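Local coordinates for RNA-binding protein HI_1333 (Haemophilus influenzae, PDB 1JO0), which probably binds RNA, as a single-domain member of the CRS1/YhbY (CRM) family, though its precise role is not established, at residues G53-R56 with E57-Q60. Residues are numbered along the deposited sequence; the frame is centred on the assembly and turned at random. Where two conformers were deposited one is given.
Sequences GADR and ETKQ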
ATOM      1  N   GLY A  53      -2.843  15.056  -4.852  1.00 36.49           N
ATOM      2  CA  GLY A  53      -3.646  16.191  -4.509  1.00 38.78           C
ATOM      3  C   GLY A  53      -4.203  16.085  -3.093  1.00 38.71           C
ATOM      4  O   GLY A  53      -5.260  16.673  -2.813  1.00 51.60           O
ATOM      5  N   ALA A  54      -3.547  15.354  -2.183  1.00 36.61           N
ATOM      6  CA  ALA A  54      -3.951  15.196  -0.787  1.00 32.92           C
ATOM      7  C   ALA A  54      -3.003  15.895   0.160  1.00 32.24           C
ATOM      8  O   ALA A  54      -1.797  15.715   0.181  1.00 37.83           O
ATOM      9  CB  ALA A  54      -4.034  13.709  -0.421  1.00 33.93           C
ATOM     10  N   ASP A  55      -3.615  16.736   1.007  1.00 29.81           N
ATOM     11  CA  ASP A  55      -2.788  17.375   2.019  1.00 31.99           C
ATOM     12  C   ASP A  55      -2.539  16.384   3.142  1.00 25.52           C
ATOM     13  O   ASP A  55      -2.999  15.239   3.132  1.00 27.62           O
ATOM     14  CB  ASP A  55      -3.461  18.671   2.445  1.00 33.40           C
ATOM     15  CG  ASP A  55      -4.743  18.560   3.222  1.00 32.39           C
ATOM     16  OD1 ASP A  55      -5.432  19.588   3.392  1.00 40.32           O
ATOM     17  OD2 ASP A  55      -5.110  17.475   3.702  1.00 30.20           O
ATOM     18  N   ARG A  56      -1.756  16.833   4.105  1.00 25.43           N
ATOM     19  CA  ARG A  56      -1.222  15.902   5.092  1.00 24.47           C
ATOM     20  C   ARG A  56      -2.355  15.214   5.844  1.00 21.33           C
ATOM     21  O   ARG A  56      -2.393  13.987   6.003  1.00 20.70           O
ATOM     22  CB  ARG A  56      -0.262  16.603   6.065  0.58 28.44           C
ATOM     23  CG  ARG A  56      -0.020  15.802   7.334  0.58 32.40           C
ATOM     24  CD  ARG A  56       0.710  16.567   8.420  0.58 35.77           C
ATOM     25  NE  ARG A  56       2.113  16.800   8.109  0.58 38.78           N
ATOM     26  CZ  ARG A  56       2.845  17.855   8.378  0.58 40.07           C
ATOM     27  NH1 ARG A  56       2.350  18.920   9.011  0.58 45.70           N
ATOM     28  NH2 ARG A  56       4.122  17.857   8.001  0.58 49.59           N
ATOM     29  N   GLU A  57      -3.353  15.960   6.270  1.00 20.79           N
ATOM     30  CA  GLU A  57      -4.440  15.389   7.092  1.00 18.53           C
ATOM     31  C   GLU A  57      -5.342  14.497   6.263  1.00 18.51           C
ATOM     32  O   GLU A  57      -5.756  13.440   6.708  1.00 19.27           O
ATOM     33  CB  GLU A  57      -5.199  16.541   7.768  1.00 20.29           C
ATOM     34  CG  GLU A  57      -4.462  17.324   8.805  1.00 21.91           C
ATOM     35  CD  GLU A  57      -3.404  18.238   8.207  1.00 21.63           C
ATOM     36  OE1 GLU A  57      -3.614  18.755   7.077  1.00 23.93           O
ATOM     37  OE2 GLU A  57      -2.404  18.410   8.915  1.00 24.76           O
ATOM     38  N   THR A  58      -5.627  14.925   5.022  1.00 21.26           N
ATOM     39  CA  THR A  58      -6.474  14.098   4.147  1.00 23.34           C
ATOM     40  C   THR A  58      -5.798  12.784   3.842  1.00 22.10           C
ATOM     41  O   THR A  58      -6.368  11.703   3.889  1.00 22.80           O
ATOM     42  CB  THR A  58      -6.760  14.922   2.884  1.00 31.94           C
ATOM     43  OG1 THR A  58      -7.588  16.003   3.366  1.00 41.42           O
ATOM     44  CG2 THR A  58      -7.525  14.162   1.801  1.00 31.64           C
ATOM     45  N   LYS A  59      -4.499  12.863   3.527  1.00 22.27           N
ATOM     46  CA  LYS A  59      -3.749  11.669   3.229  1.00 20.45           C
ATOM     47  C   LYS A  59      -3.737  10.750   4.452  1.00 17.74           C
ATOM     48  O   LYS A  59      -3.861   9.538   4.297  1.00 19.25           O
ATOM     49  CB  LYS A  59      -2.369  12.015   2.778  1.00 24.88           C
ATOM     50  CG  LYS A  59      -1.527  10.782   2.427  1.00 34.61           C
ATOM     51  CD  LYS A  59      -0.319  11.277   1.625  1.00 44.07           C
ATOM     52  CE  LYS A  59       0.598  11.983   2.602  1.00 48.86           C
ATOM     53  NZ  LYS A  59       2.028  12.020   2.179  1.00 53.15           N
ATOM     54  N   GLN A  60      -3.612  11.341   5.644  1.00 17.76           N
ATOM     55  CA  GLN A  60      -3.578  10.512   6.824  1.00 17.18           C
ATOM     56  C   GLN A  60      -4.895   9.776   7.029  1.00 16.66           C
ATOM     57  O   GLN A  60      -4.905   8.609   7.423  1.00 16.93           O
ATOM     58  CB  GLN A  60      -3.231  11.348   8.082  1.00 17.73           C
ATOM     59  CG  GLN A  60      -2.883  10.463   9.259  1.00 18.83           C
ATOM     60  CD  GLN A  60      -1.603   9.686   8.990  1.00 18.00           C
ATOM     61  OE1 GLN A  60      -0.560  10.291   8.761  1.00 23.53           O
ATOM     62  NE2 GLN A  60      -1.679   8.354   9.023  1.00 18.80           N
TER
HETATM   63  O   HOH W   1      -5.687  19.818   6.266  1.00 33.11           O
HETATM   64  O   HOH W   2      -0.169  11.993   6.095  1.00 43.88           O
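D55 caps the N-terminus of helix 56-70 by turning its carboxylate back onto T58. Its CG sits between the backbone N and the carbonyl carbon (chi1 69°), which folds OD2 back to within hydrogen-bonding distance of T58 N. D55 OD2 takes two hydrogen bonds from one residue. T58 N reaches D55 OD2 at 2.9 Å, nearly in line with the C-O bond. The hydroxyl T58 OG1 also donates to D55 OD2, at 2.9 Å, but from above the carboxylate plane. Chi1 of -67° places that hydroxyl beside T58's own backbone N, the other donor to this oxygen. The second oxygen, D55 OD1, accepts from a water. A bridge from this water to E57 OE1 is unusually short and somewhat doubtful. The two carboxylate planes are 72° apart, and D55 OD2 and E57 OE1 are 3.9 Å apart. Next along the helix, K59 N bonds to D55 O at 2.8 Å, and Q60 N to R56 O at 2.9 Å. A second water links R56 O to Q60 OE1, while Q60 NE2 is hydrogen-bonded to N64 OD1. The methyl A54 CB packs against K59 CB at 4.0 Å. The K59 chain bends at chi3 and its NZ is hydrogen-bonded to G79 O, between strands 73-78 and 81-85. The paired donors and the helix N-terminus would favour a negatively charged D55 despite the nearby E57 carboxylate.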